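Local atomic coordinates of 2-hydroxyisobutyryl-CoA mutase large subunit (Aquincola tertiaricarbonis, PDB entry 4R3U), a protein that catalyses, together with a small cobalamin-binding subunit, the B12-dependent interconversion of 2-hydroxyisobutyryl-CoA and (S)-3-hydroxybutyryl-CoA. Residues Ser25-Trp30 against Pro56-Tyr61; Ala64-Thr69 against Val422-Thr427; Thr97-Ala102 against Ala373-Thr378; Gly124-Phe129 against Ser176-Pro181. All blocks are in the same frame, centred on the assembly; numbering follows the deposited sequence.

Interaction 1 of 4, residues Ser25-Trp30 against Pro56-Tyr61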
# COMPACT_ATOMS: atom_id res chain seq x y z
N SER A 25 -20.23 -31.18 0.74
CA SER A 25 -19.83 -32.50 0.27
C SER A 25 -18.58 -32.36 -0.61
O SER A 25 -17.60 -33.09 -0.40
CB SER A 25 -20.96 -33.17 -0.50
OG SER A 25 -20.56 -34.38 -1.13
N GLU A 26 -18.61 -31.39 -1.55
CA GLU A 26 -17.52 -31.08 -2.47
C GLU A 26 -16.25 -30.66 -1.76
O GLU A 26 -15.16 -31.04 -2.21
CB GLU A 26 -17.93 -29.98 -3.46
CG GLU A 26 -18.71 -30.48 -4.67
CD GLU A 26 -19.26 -29.40 -5.58
OE1 GLU A 26 -18.76 -28.25 -5.54
OE2 GLU A 26 -20.20 -29.72 -6.35
N ARG A 27 -16.36 -29.87 -0.67
CA ARG A 27 -15.19 -29.40 0.09
C ARG A 27 -14.52 -30.56 0.82
O ARG A 27 -13.28 -30.66 0.77
CB ARG A 27 -15.50 -28.22 1.02
CG ARG A 27 -14.40 -28.01 2.07
CD ARG A 27 -14.30 -26.62 2.62
NE ARG A 27 -15.49 -26.24 3.36
CZ ARG A 27 -15.77 -25.00 3.70
NH1 ARG A 27 -14.95 -24.01 3.37
NH2 ARG A 27 -16.88 -24.72 4.39
N LYS A 28 -15.33 -31.44 1.46
CA LYS A 28 -14.84 -32.63 2.17
C LYS A 28 -14.06 -33.52 1.23
O LYS A 28 -13.04 -34.08 1.63
CB LYS A 28 -15.98 -33.39 2.87
CG LYS A 28 -16.51 -32.71 4.14
CD LYS A 28 -15.60 -32.91 5.39
CE LYS A 28 -16.18 -32.37 6.67
NZ LYS A 28 -15.21 -32.49 7.79
N ASP A 29 -14.51 -33.60 -0.04
CA ASP A 29 -13.88 -34.35 -1.14
C ASP A 29 -12.52 -33.71 -1.49
O ASP A 29 -11.50 -34.39 -1.48
CB ASP A 29 -14.81 -34.36 -2.38
CG ASP A 29 -15.86 -35.48 -2.44
OD1 ASP A 29 -15.49 -36.67 -2.23
OD2 ASP A 29 -17.04 -35.17 -2.69
N TRP A 30 -12.51 -32.40 -1.75
CA TRP A 30 -11.35 -31.55 -2.05
C TRP A 30 -10.30 -31.58 -0.91
O TRP A 30 -9.10 -31.57 -1.20
CB TRP A 30 -11.86 -30.11 -2.32
CG TRP A 30 -10.84 -29.01 -2.40
CD1 TRP A 30 -10.10 -28.66 -3.50
CD2 TRP A 30 -10.58 -28.02 -1.40
NE1 TRP A 30 -9.36 -27.54 -3.22
CE2 TRP A 30 -9.63 -27.11 -1.95
CE3 TRP A 30 -11.06 -27.79 -0.10
CZ2 TRP A 30 -9.14 -26.02 -1.23
CZ3 TRP A 30 -10.57 -26.70 0.61
CH2 TRP A 30 -9.62 -25.83 0.04
N PRO A 56 -9.41 -17.90 14.73
CA PRO A 56 -8.95 -18.95 13.80
C PRO A 56 -9.58 -18.77 12.40
O PRO A 56 -10.77 -18.44 12.28
CB PRO A 56 -9.38 -20.25 14.47
CG PRO A 56 -10.51 -19.89 15.36
CD PRO A 56 -10.32 -18.45 15.77
N VAL A 57 -8.75 -18.96 11.36
CA VAL A 57 -9.18 -18.83 9.97
C VAL A 57 -9.15 -20.16 9.21
O VAL A 57 -8.27 -21.00 9.47
CB VAL A 57 -8.50 -17.68 9.20
CG1 VAL A 57 -8.80 -16.35 9.84
CG2 VAL A 57 -6.98 -17.90 9.07
N GLN A 58 -10.13 -20.35 8.30
CA GLN A 58 -10.18 -21.55 7.45
C GLN A 58 -9.25 -21.34 6.22
O GLN A 58 -8.93 -20.20 5.88
CB GLN A 58 -11.62 -21.81 6.95
CG GLN A 58 -12.66 -22.08 8.07
CD GLN A 58 -14.10 -22.05 7.58
OE1 GLN A 58 -14.39 -22.09 6.39
NE2 GLN A 58 -15.04 -21.95 8.49
N ARG A 59 -8.82 -22.45 5.56
CA ARG A 59 -8.00 -22.45 4.35
C ARG A 59 -8.68 -21.60 3.28
O ARG A 59 -8.02 -20.79 2.63
CB ARG A 59 -7.77 -23.89 3.86
CG ARG A 59 -7.03 -24.02 2.52
CD ARG A 59 -6.72 -25.47 2.16
NE ARG A 59 -5.88 -26.10 3.17
CZ ARG A 59 -6.31 -26.95 4.10
NH1 ARG A 59 -7.58 -27.33 4.12
NH2 ARG A 59 -5.48 -27.43 5.01
N THR A 60 -10.01 -21.79 3.12
CA THR A 60 -10.88 -21.06 2.20
C THR A 60 -12.30 -21.01 2.78
O THR A 60 -12.66 -21.85 3.61
CB THR A 60 -10.78 -21.62 0.76
OG1 THR A 60 -10.81 -20.55 -0.18
CG2 THR A 60 -11.85 -22.69 0.42
N TYR A 61 -13.08 -20.02 2.33
CA TYR A 61 -14.47 -19.84 2.73
C TYR A 61 -15.37 -19.98 1.48
O TYR A 61 -15.02 -19.50 0.39
CB TYR A 61 -14.66 -18.47 3.44
CG TYR A 61 -14.01 -18.39 4.80
CD1 TYR A 61 -12.63 -18.20 4.93
CD2 TYR A 61 -14.76 -18.47 5.97
CE1 TYR A 61 -12.01 -18.16 6.18
CE2 TYR A 61 -14.15 -18.39 7.23
CZ TYR A 61 -12.78 -18.23 7.33
OH TYR A 61 -12.18 -18.19 8.56

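Interaction 2 of 4, residues Ala64-Thr69 against Val422-Thr427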
# COMPACT_ATOMS: atom_id res chain seq x y z
N ALA A 64 -21.42 -21.74 1.84
CA ALA A 64 -21.92 -22.58 2.93
C ALA A 64 -21.59 -21.98 4.31
O ALA A 64 -22.43 -22.02 5.23
CB ALA A 64 -21.36 -24.00 2.81
N ASP A 65 -20.40 -21.39 4.43
CA ASP A 65 -19.88 -20.76 5.65
C ASP A 65 -20.68 -19.55 6.09
O ASP A 65 -20.62 -19.20 7.26
CB ASP A 65 -18.39 -20.38 5.47
CG ASP A 65 -17.49 -21.54 5.14
OD1 ASP A 65 -17.47 -22.52 5.93
OD2 ASP A 65 -16.82 -21.49 4.10
N ILE A 66 -21.40 -18.90 5.16
CA ILE A 66 -22.18 -17.70 5.46
C ILE A 66 -23.70 -17.88 5.35
O ILE A 66 -24.45 -16.93 5.57
CB ILE A 66 -21.64 -16.43 4.72
CG1 ILE A 66 -21.67 -16.58 3.18
CG2 ILE A 66 -20.26 -16.06 5.23
CD1 ILE A 66 -21.84 -15.25 2.45
N ALA A 67 -24.15 -19.11 5.04
CA ALA A 67 -25.56 -19.49 4.88
C ALA A 67 -26.41 -19.19 6.12
O ALA A 67 -27.59 -18.88 5.97
CB ALA A 67 -25.66 -20.97 4.53
N ASP A 68 -25.81 -19.24 7.32
CA ASP A 68 -26.51 -18.96 8.56
C ASP A 68 -26.66 -17.46 8.86
O ASP A 68 -27.46 -17.10 9.72
CB ASP A 68 -25.94 -19.79 9.73
CG ASP A 68 -26.04 -21.31 9.54
OD1 ASP A 68 -26.96 -21.78 8.81
OD2 ASP A 68 -25.21 -22.04 10.12
N THR A 69 -25.95 -16.59 8.11
CA THR A 69 -26.10 -15.14 8.23
C THR A 69 -27.17 -14.71 7.20
O THR A 69 -26.96 -14.88 5.99
CB THR A 69 -24.78 -14.39 7.97
OG1 THR A 69 -23.79 -14.82 8.89
CG2 THR A 69 -24.94 -12.89 8.08
N VAL A 422 -14.85 -12.37 4.53
CA VAL A 422 -15.16 -11.12 5.22
C VAL A 422 -16.52 -11.22 5.89
O VAL A 422 -16.65 -10.86 7.06
CB VAL A 422 -14.96 -9.86 4.32
CG1 VAL A 422 -15.27 -8.54 5.07
CG2 VAL A 422 -13.56 -9.82 3.73
N GLU A 423 -17.51 -11.82 5.21
CA GLU A 423 -18.84 -12.01 5.78
C GLU A 423 -18.89 -12.92 7.01
O GLU A 423 -19.54 -12.57 7.99
CB GLU A 423 -19.91 -12.35 4.73
CG GLU A 423 -20.18 -11.25 3.71
CD GLU A 423 -20.61 -9.86 4.15
OE1 GLU A 423 -20.79 -9.62 5.37
OE2 GLU A 423 -20.77 -9.00 3.26
N ALA A 424 -18.15 -14.05 6.98
CA ALA A 424 -18.03 -15.01 8.08
C ALA A 424 -17.31 -14.38 9.26
O ALA A 424 -17.75 -14.53 10.40
CB ALA A 424 -17.30 -16.25 7.61
N LEU A 425 -16.20 -13.64 8.98
CA LEU A 425 -15.43 -12.94 10.00
C LEU A 425 -16.23 -11.79 10.62
O LEU A 425 -16.19 -11.63 11.85
CB LEU A 425 -14.08 -12.47 9.43
CG LEU A 425 -12.93 -12.24 10.44
CD1 LEU A 425 -12.78 -13.43 11.43
CD2 LEU A 425 -11.64 -11.96 9.71
N THR A 426 -17.00 -11.02 9.79
CA THR A 426 -17.89 -9.94 10.26
C THR A 426 -18.89 -10.55 11.27
O THR A 426 -19.09 -10.01 12.37
CB THR A 426 -18.64 -9.29 9.08
OG1 THR A 426 -17.70 -8.73 8.16
CG2 THR A 426 -19.67 -8.24 9.53
N THR A 427 -19.46 -11.72 10.91
CA THR A 427 -20.43 -12.42 11.76
C THR A 427 -19.82 -12.98 13.07
O THR A 427 -20.48 -12.95 14.11
CB THR A 427 -21.28 -13.39 10.92
OG1 THR A 427 -21.97 -12.63 9.91
CG2 THR A 427 -22.26 -14.18 11.76

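Interaction 3 of 4, residues Thr97-Ala102 against Ala373-Thr378. With 3KK (S-{(3R,5R,9R)-1-[(2R,3S,4R,5R)-5-(6-amino-9H-purin-9-yl)-4-hydroxy-3-(phosphonooxy)tetrahydrofuran-2-yl]-3,5,9-trihydroxy-8,8-dimethyl-3,5-dioxido-10,14-dioxo-2,4,6-trioxa-11,15-diaza-3lambda~5~,5lambda~5~-diphosphaheptadecan-17-yl} 2-hydroxy-2-methylpropanethioate), chain F.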
# COMPACT_ATOMS: atom_id res chain seq x y z
N THR A 97 -12.94 12.30 5.10
CA THR A 97 -12.16 13.48 5.43
C THR A 97 -10.70 13.03 5.60
O THR A 97 -10.41 12.03 6.27
CB THR A 97 -12.69 14.17 6.69
OG1 THR A 97 -14.11 14.36 6.60
CG2 THR A 97 -12.08 15.53 6.91
N MET A 98 -9.79 13.72 4.91
CA MET A 98 -8.37 13.48 5.02
C MET A 98 -7.99 14.51 6.08
O MET A 98 -7.92 15.73 5.81
CB MET A 98 -7.68 13.71 3.67
CG MET A 98 -8.31 12.85 2.59
SD MET A 98 -7.40 12.83 1.06
CE MET A 98 -8.48 11.80 0.07
N ARG A 99 -7.95 14.01 7.32
CA ARG A 99 -7.79 14.80 8.53
C ARG A 99 -6.55 14.34 9.34
O ARG A 99 -6.62 13.39 10.14
CB ARG A 99 -9.07 14.70 9.34
CG ARG A 99 -9.12 15.60 10.55
CD ARG A 99 -10.23 15.22 11.51
NE ARG A 99 -11.54 15.17 10.86
CZ ARG A 99 -12.30 16.22 10.59
NH1 ARG A 99 -11.87 17.44 10.88
NH2 ARG A 99 -13.47 16.07 10.01
N GLN A 100 -5.42 15.05 9.11
CA GLN A 100 -4.12 14.81 9.72
C GLN A 100 -3.92 15.57 11.03
O GLN A 100 -4.20 16.77 11.10
CB GLN A 100 -3.00 15.17 8.73
CG GLN A 100 -2.98 14.34 7.47
CD GLN A 100 -2.76 12.87 7.71
OE1 GLN A 100 -3.65 12.06 7.48
NE2 GLN A 100 -1.58 12.51 8.17
N ILE A 101 -3.39 14.87 12.05
CA ILE A 101 -3.09 15.46 13.36
C ILE A 101 -1.97 16.49 13.20
O ILE A 101 -0.99 16.26 12.48
CB ILE A 101 -2.67 14.40 14.43
CG1 ILE A 101 -3.72 13.34 14.73
CG2 ILE A 101 -2.16 15.05 15.66
CD1 ILE A 101 -3.07 11.96 14.98
N ALA A 102 -2.11 17.62 13.89
CA ALA A 102 -1.15 18.72 13.95
C ALA A 102 -1.16 19.22 15.41
O ALA A 102 -2.23 19.39 16.00
CB ALA A 102 -1.55 19.84 13.00
N ALA A 373 -14.76 4.17 6.64
CA ALA A 373 -14.42 5.27 7.56
C ALA A 373 -14.90 6.62 6.98
O ALA A 373 -14.95 6.79 5.75
CB ALA A 373 -12.93 5.28 7.81
N GLN A 374 -15.28 7.56 7.87
CA GLN A 374 -15.80 8.90 7.52
C GLN A 374 -14.70 9.92 7.49
O GLN A 374 -14.84 10.99 6.87
CB GLN A 374 -16.85 9.36 8.56
CG GLN A 374 -18.24 8.80 8.33
CD GLN A 374 -18.30 7.30 8.30
OE1 GLN A 374 -18.20 6.63 9.33
NE2 GLN A 374 -18.42 6.75 7.12
N SER A 375 -13.64 9.62 8.25
CA SER A 375 -12.48 10.46 8.45
C SER A 375 -11.27 9.56 8.65
O SER A 375 -11.39 8.46 9.24
CB SER A 375 -12.72 11.38 9.64
OG SER A 375 -11.68 12.31 9.85
N LEU A 376 -10.11 9.99 8.14
CA LEU A 376 -8.89 9.22 8.24
C LEU A 376 -7.64 10.02 8.43
O LEU A 376 -7.38 10.96 7.67
CB LEU A 376 -8.75 8.29 7.01
CG LEU A 376 -7.51 7.36 6.88
CD1 LEU A 376 -7.46 6.32 8.00
CD2 LEU A 376 -7.48 6.71 5.51
N HIS A 377 -6.81 9.59 9.41
CA HIS A 377 -5.47 10.08 9.62
C HIS A 377 -4.55 8.89 9.23
O HIS A 377 -4.66 7.78 9.78
CB HIS A 377 -5.22 10.44 11.10
CG HIS A 377 -3.77 10.76 11.40
ND1 HIS A 377 -3.29 12.07 11.41
CD2 HIS A 377 -2.73 9.92 11.66
CE1 HIS A 377 -2.00 11.98 11.65
NE2 HIS A 377 -1.62 10.71 11.84
N THR A 378 -3.60 9.16 8.32
CA THR A 378 -2.55 8.22 7.98
C THR A 378 -1.29 8.66 8.73
O THR A 378 -0.96 9.86 8.74
CB THR A 378 -2.35 8.11 6.46
OG1 THR A 378 -2.53 9.38 5.86
CG2 THR A 378 -3.28 7.10 5.82
C4 3KK F . -3.67 10.80 20.79
C3 3KK F . -3.96 10.56 19.31
C2 3KK F . -3.50 9.16 18.90
O3 3KK F . -3.22 11.52 18.58
C1 3KK F . -5.45 10.72 18.97
O1 3KK F . -6.34 10.29 19.70
S1P 3KK F . -5.72 11.56 17.45
C2P 3KK F . -7.53 11.64 17.34
C3P 3KK F . -7.94 12.59 16.23
N4P 3KK F . -9.39 12.54 16.12
C5P 3KK F . -10.03 12.87 15.00
O5P 3KK F . -9.47 13.26 13.96
C6P 3KK F . -11.55 12.73 15.11
C7P 3KK F . -12.27 13.24 13.87
N8P 3KK F . -13.72 12.99 13.98
C9P 3KK F . -14.58 13.51 13.11
O9P 3KK F . -14.23 14.25 12.19
CAP 3KK F . -16.09 13.24 13.39
OAP 3KK F . -16.39 13.24 14.80
CBP 3KK F . -16.75 12.06 12.58
CDP 3KK F . -18.27 12.07 12.79
CEP 3KK F . -16.22 10.70 13.05
CCP 3KK F . -16.51 12.22 11.07
O6A 3KK F . -16.92 13.54 10.67
P2A 3KK F . -16.50 14.26 9.32
O4A 3KK F . -15.06 14.04 9.08
O5A 3KK F . -17.01 15.65 9.38
O3A 3KK F . -17.32 13.37 8.24
P1A 3KK F . -18.95 13.28 8.06
O1A 3KK F . -19.69 13.77 9.25
O2A 3KK F . -19.26 11.93 7.55
O5B 3KK F . -19.06 14.32 6.81
C5B 3KK F . -19.29 15.74 6.97
C4B 3KK F . -20.62 16.14 6.30
O4B 3KK F . -20.75 15.57 4.96
C3B 3KK F . -21.81 15.64 7.11
O3B 3KK F . -22.85 16.64 7.05
P3B 3KK F . -23.30 17.53 8.32
O8A 3KK F . -23.76 16.50 9.28
O7A 3KK F . -22.07 18.25 8.68
O9A 3KK F . -24.37 18.37 7.73
C2B 3KK F . -22.23 14.38 6.37
O2B 3KK F . -23.61 14.08 6.57
C1B 3KK F . -21.93 14.74 4.93
N9A 3KK F . -21.64 13.54 4.09
C8A 3KK F . -20.64 12.67 4.18
N7A 3KK F . -20.79 11.76 3.22
C5A 3KK F . -21.88 12.07 2.52
C4A 3KK F . -22.41 13.19 3.06
N3A 3KK F . -23.53 13.75 2.55
C2A 3KK F . -24.17 13.19 1.42
N1A 3KK F . -23.58 12.01 0.89
C6A 3KK F . -22.47 11.49 1.45
N6A 3KK F . -21.90 10.38 0.96

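Interaction 4 of 4, residues Gly124-Phe129 against Ser176-Pro181. With 3KK (S-{(3R,5R,9R)-1-[(2R,3S,4R,5R)-5-(6-amino-9H-purin-9-yl)-4-hydroxy-3-(phosphonooxy)tetrahydrofuran-2-yl]-3,5,9-trihydroxy-8,8-dimethyl-3,5-dioxido-10,14-dioxo-2,4,6-trioxa-11,15-diaza-3lambda~5~,5lambda~5~-diphosphaheptadecan-17-yl} 2-hydroxy-2-methylpropanethioate), chain F.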
# COMPACT_ATOMS: atom_id res chain seq x y z
N GLY A 124 -10.02 18.37 6.52
CA GLY A 124 -10.45 18.51 7.91
C GLY A 124 -9.28 18.78 8.82
O GLY A 124 -8.19 18.28 8.57
N ILE A 125 -9.48 19.57 9.87
CA ILE A 125 -8.43 19.89 10.85
C ILE A 125 -8.48 18.92 12.05
O ILE A 125 -9.56 18.64 12.57
CB ILE A 125 -8.52 21.38 11.26
CG1 ILE A 125 -7.82 22.27 10.21
CG2 ILE A 125 -8.00 21.66 12.69
CD1 ILE A 125 -8.46 23.62 10.07
N SER A 126 -7.31 18.41 12.48
CA SER A 126 -7.18 17.59 13.67
C SER A 126 -6.11 18.25 14.55
O SER A 126 -5.08 18.68 14.04
CB SER A 126 -6.80 16.14 13.34
OG SER A 126 -6.57 15.36 14.51
N THR A 127 -6.36 18.35 15.84
CA THR A 127 -5.43 19.01 16.74
C THR A 127 -5.08 18.11 17.93
O THR A 127 -5.99 17.63 18.63
CB THR A 127 -6.01 20.35 17.24
OG1 THR A 127 -6.83 20.96 16.23
CG2 THR A 127 -4.92 21.30 17.77
N ASP A 128 -3.77 17.90 18.14
CA ASP A 128 -3.20 17.22 19.29
C ASP A 128 -2.57 18.22 20.21
O ASP A 128 -1.89 19.14 19.78
CB ASP A 128 -2.22 16.11 18.92
CG ASP A 128 -2.97 14.79 18.77
OD1 ASP A 128 -4.16 14.84 18.38
OD2 ASP A 128 -2.33 13.71 18.96
N PHE A 129 -2.81 18.05 21.50
CA PHE A 129 -2.40 18.96 22.57
C PHE A 129 -1.25 18.42 23.39
O PHE A 129 -0.99 17.22 23.39
CB PHE A 129 -3.62 19.30 23.45
CG PHE A 129 -4.77 19.88 22.64
CD1 PHE A 129 -4.85 21.26 22.41
CD2 PHE A 129 -5.73 19.05 22.07
CE1 PHE A 129 -5.87 21.78 21.60
CE2 PHE A 129 -6.73 19.58 21.26
CZ PHE A 129 -6.81 20.95 21.04
N SER A 176 -11.42 19.28 14.58
CA SER A 176 -11.29 18.24 15.59
C SER A 176 -10.23 18.61 16.65
O SER A 176 -9.13 19.08 16.32
CB SER A 176 -10.93 16.90 14.94
OG SER A 176 -10.92 15.86 15.90
N PHE A 177 -10.55 18.35 17.92
CA PHE A 177 -9.68 18.57 19.09
C PHE A 177 -9.49 17.23 19.82
O PHE A 177 -10.46 16.63 20.29
CB PHE A 177 -10.30 19.60 20.04
CG PHE A 177 -10.31 21.05 19.60
CD1 PHE A 177 -9.32 21.55 18.75
CD2 PHE A 177 -11.29 21.93 20.08
CE1 PHE A 177 -9.32 22.89 18.39
CE2 PHE A 177 -11.28 23.28 19.72
CZ PHE A 177 -10.29 23.76 18.89
N THR A 178 -8.23 16.74 19.88
CA THR A 178 -7.93 15.49 20.60
C THR A 178 -7.73 15.87 22.08
O THR A 178 -6.61 15.89 22.60
CB THR A 178 -6.72 14.82 20.02
OG1 THR A 178 -6.94 14.66 18.64
CG2 THR A 178 -6.42 13.50 20.68
N ILE A 179 -8.84 16.22 22.72
CA ILE A 179 -8.87 16.69 24.08
C ILE A 179 -9.81 15.79 24.90
O ILE A 179 -10.82 15.33 24.37
CB ILE A 179 -9.20 18.23 24.10
CG1 ILE A 179 -8.91 18.89 25.49
CG2 ILE A 179 -10.62 18.52 23.59
CD1 ILE A 179 -7.46 19.26 25.73
N ASN A 180 -9.43 15.47 26.13
CA ASN A 180 -10.20 14.53 26.93
C ASN A 180 -10.73 15.01 28.30
O ASN A 180 -11.84 15.56 28.30
CB ASN A 180 -9.53 13.14 26.94
CG ASN A 180 -9.42 12.57 25.55
OD1 ASN A 180 -10.39 12.07 25.01
ND2 ASN A 180 -8.25 12.65 24.93
N PRO A 181 -10.04 14.87 29.47
CA PRO A 181 -10.65 15.35 30.73
C PRO A 181 -10.97 16.85 30.76
O PRO A 181 -11.85 17.27 31.52
CB PRO A 181 -9.64 14.92 31.80
CG PRO A 181 -8.37 14.71 31.09
CD PRO A 181 -8.72 14.24 29.73
C4 3KK F . -3.67 10.80 20.79
C3 3KK F . -3.96 10.56 19.31
C2 3KK F . -3.50 9.16 18.90
O3 3KK F . -3.22 11.52 18.58
C1 3KK F . -5.45 10.72 18.97
O1 3KK F . -6.34 10.29 19.70
S1P 3KK F . -5.72 11.56 17.45
C2P 3KK F . -7.53 11.64 17.34
C3P 3KK F . -7.94 12.59 16.23
N4P 3KK F . -9.39 12.54 16.12
C5P 3KK F . -10.03 12.87 15.00
O5P 3KK F . -9.47 13.26 13.96
C6P 3KK F . -11.55 12.73 15.11
C7P 3KK F . -12.27 13.24 13.87
N8P 3KK F . -13.72 12.99 13.98
C9P 3KK F . -14.58 13.51 13.11
O9P 3KK F . -14.23 14.25 12.19
CAP 3KK F . -16.09 13.24 13.39
OAP 3KK F . -16.39 13.24 14.80
CBP 3KK F . -16.75 12.06 12.58
CDP 3KK F . -18.27 12.07 12.79
CEP 3KK F . -16.22 10.70 13.05
CCP 3KK F . -16.51 12.22 11.07
O6A 3KK F . -16.92 13.54 10.67
P2A 3KK F . -16.50 14.26 9.32
O4A 3KK F . -15.06 14.04 9.08
O5A 3KK F . -17.01 15.65 9.38
O3A 3KK F . -17.32 13.37 8.24
P1A 3KK F . -18.95 13.28 8.06
O1A 3KK F . -19.69 13.77 9.25
O2A 3KK F . -19.26 11.93 7.55
O5B 3KK F . -19.06 14.32 6.81
C5B 3KK F . -19.29 15.74 6.97
C4B 3KK F . -20.62 16.14 6.30
O4B 3KK F . -20.75 15.57 4.96
C3B 3KK F . -21.81 15.64 7.11
O3B 3KK F . -22.85 16.64 7.05
P3B 3KK F . -23.30 17.53 8.32
O8A 3KK F . -23.76 16.50 9.28
O7A 3KK F . -22.07 18.25 8.68
O9A 3KK F . -24.37 18.37 7.73
C2B 3KK F . -22.23 14.38 6.37
O2B 3KK F . -23.61 14.08 6.57
C1B 3KK F . -21.93 14.74 4.93
N9A 3KK F . -21.64 13.54 4.09
C8A 3KK F . -20.64 12.67 4.18
N7A 3KK F . -20.79 11.76 3.22
C5A 3KK F . -21.88 12.07 2.52
C4A 3KK F . -22.41 13.19 3.06
N3A 3KK F . -23.53 13.75 2.55
C2A 3KK F . -24.17 13.19 1.42
N1A 3KK F . -23.58 12.01 0.89
C6A 3KK F . -22.47 11.49 1.45
N6A 3KK F . -21.90 10.38 0.96
O HOH W 1 -8.15 16.00 16.63
O HOH W 2 -3.98 15.75 22.12

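Interaction 1 of 4, residues Ser25-Trp30 against Pro56-Tyr61
Trp30 meets the side chains of Arg59 and Thr60, while Arg27, one turn earlier on helix 17-32, comes up to the Thr60 carbonyl. The Trp30 indole makes its contact through a single corner, CH2, which lies 3.6 Å from CD of Arg59 and 3.9 Å from the methyl CG2 of Thr60. The Arg59 chain runs out straight as far as CD, offering CG and CD to the indole before it turns; its guanidinium plane stands 68° from the ring, so the two do not stack, and its charge goes to Glu44. Helix 17-32 thereby packs against the segment that leaves the small antiparallel hairpin of strands 49-50 and 56-57, at a subunit boundary: Trp30 NE1 bonds to Pro77 O of the second subunit, and Thr60 OG1 to Ile413 O of that same subunit. Arg27 bends at chi3 (65°), which brings the edge of its guanidinium up to Thr60, NH1 resting 3.2 Å from Thr60 O at too poor an angle for a hydrogen bond. Its NH2 forms a salt bridge with Asp65. With an alanine here, Asp65 is likely to lose this charged mate, and a gap to open beside the Thr60 carbonyl. Within 56-61, the backbone N of Gln58 donates to Tyr61 OH (3.0 Å), tying the phenol back across its own loop.

Interaction 2 of 4, residues Ala64-Thr69 against Val422-Thr427
Ile66 meets helix 420-442 with its branch methyl CG2, which lies 3.4 Å from Ala424 N, 3.8 Å from Glu423 CB and 3.8 Å from Ala424 CB. The methyl thus rests on the helix backbone where these two residues join. CG1 takes the crowded position between the backbone N and the carbonyl carbon (chi1 61°), and this leaves CG2 facing the helix while Ile66 CD1 comes within 4.2 Å of Glu423 CB. Of the Glu423 side chain it is CB that touches; the chain bends away at chi2, and the carboxylate pairs with Arg314 of helix 306-327. Ile66 also opens a type I beta turn that ends at Thr69, closed by the Thr69 N to Ile66 O bond of 3.0 Å. The turn belongs to the long connection between strands 56-57 and 97-102, and through it two side chains of this turn are set against successive turns of the same helix. Thr69 is the second of them. Its OG1 and that of Thr427 are hydrogen-bonded at 3.0 Å, and either may be the donor, while the two side chains lie alongside, running opposite ways. Each hydroxyl also has the other residue's methyl beside it: Thr427 CG2 is 3.3 Å from Thr69 OG1. Thr427 OG1 is further bonded to Arg318 NH1, so the threonine pair is anchored to helix 306-327 as well.

Interaction 3 of 4, residues Thr97-Ala102 against Ala373-Thr378
Arg99 lies along Ser375 of the neighbouring TIM-barrel strand and ends on the coenzyme A pyrophosphate. Its CB passes 3.6 Å from Ser375 OG, CG is loosely near the amide oxygen O5P of 3KK, and CD comes 3.2 Å from O5P. The chain then bends at chi3 (-54°), so that NE donates to Ser375 OG, 3.0 Å away and near the guanidinium plane; this hydroxyl is also hydrogen-bonded to His341. CZ lies under 3KK O9P, NH2 binds the phosphate oxygen O4A of 3KK at 2.7 Å, and NH1 bonds Ile125 O. Thr97 OG1 meets O4A too; Thr97, Met98 and Arg99 belong to the experimentally established acyl-CoA site.

Further along, Ile101 CD1 stands 3.5 Å above the His377 ring centre in a CH-pi contact, and Gln100 NE2 lies over the opposite face, toward its rim, with the amide nearly parallel to the ring. His377 ND1 accepts from Ile101 N, and Gln100 bonds both N and O of Thr378. Backbone hydrogen bonds of the parallel pairing, such as Leu376 N to Thr97 O (2.8 Å), join the strands. Strand 97-102 has 125-128 on its other side, 375-377 has 340-344, and helix 390-405 covers Met98 and Gln100 while helix 107-119 packs on Ala102.

Interaction 4 of 4, residues Gly124-Phe129 against Ser176-Pro181
Phe129 turns the CZ edge of its ring toward the face of Phe177 in an offset edge-to-face pair, with planes at 71° and centroids 5.6 Å apart; Phe129 CZ comes 3.5 Å from Phe177 CD1. Over one face of the Phe129 ring lies Ile179 CD1, and at its edge Thr178 O is 3.3 Å from CD2. Were Phe129 cut back to an alanine, a gap would probably open between Phe177 and Ile179, leaving the Phe177 ring freer to turn. Beside this apolar cluster, Thr127 lies next to Phe177; its chi1 of -33°, off the staggered position, swings OG1 to Ser176 O, to which it donates at 3.0 Å, reinforcing a weak bond from Thr127 N to the same oxygen. The register is parallel, with Thr178 N bonded to Thr127 O at 2.7 Å.

Ser126, Asp128, Ser176 and Thr178 look the other way, onto the substrate. Thr178 OG1 donates to Asp128 OD1 (2.8 Å) and accepts from a water that both serine hydroxyls also hold, together with Thr127 N. The Thr178-Asp128 bond probably helps hold the carboxylate whose OD2 faces the acyl hydroxyl O3 of 3KK, consistent with the inferred part of Asp128 in stereospecificity. Adjacent parallel strands with small hydroxylic residues lining the substrate channel, and bulkier, mostly apolar side chains such as Phe177 and Ile125 facing the helices, are characteristic of the TIM barrel of B12-dependent acyl-CoA mutases.

The four contacts form two pairs. Interactions 1 and 2, with centres 14 Å apart, lie at the periphery, on the same side of the chain's centre, and touch where the Tyr61 ring packs on Ala424 of helix 420-442. Interactions 3 and 4, 12 Å apart, share the parallel barrel sheet: strands 97-102 and 125-128 are neighbours, joined by a probable hydrogen bond from Asp128 N to Ala102 O, and both contacts touch 3KK. The pairs stand well separated, the centres of interactions 2 and 3 being 30 Å apart. Along the chain interaction 1 closes first; interaction 2 then spans residues 64 to 427 and encloses interaction 3, which encloses interaction 4. Interaction 2 thus joins chain parts lying before and after the substrate-binding strands.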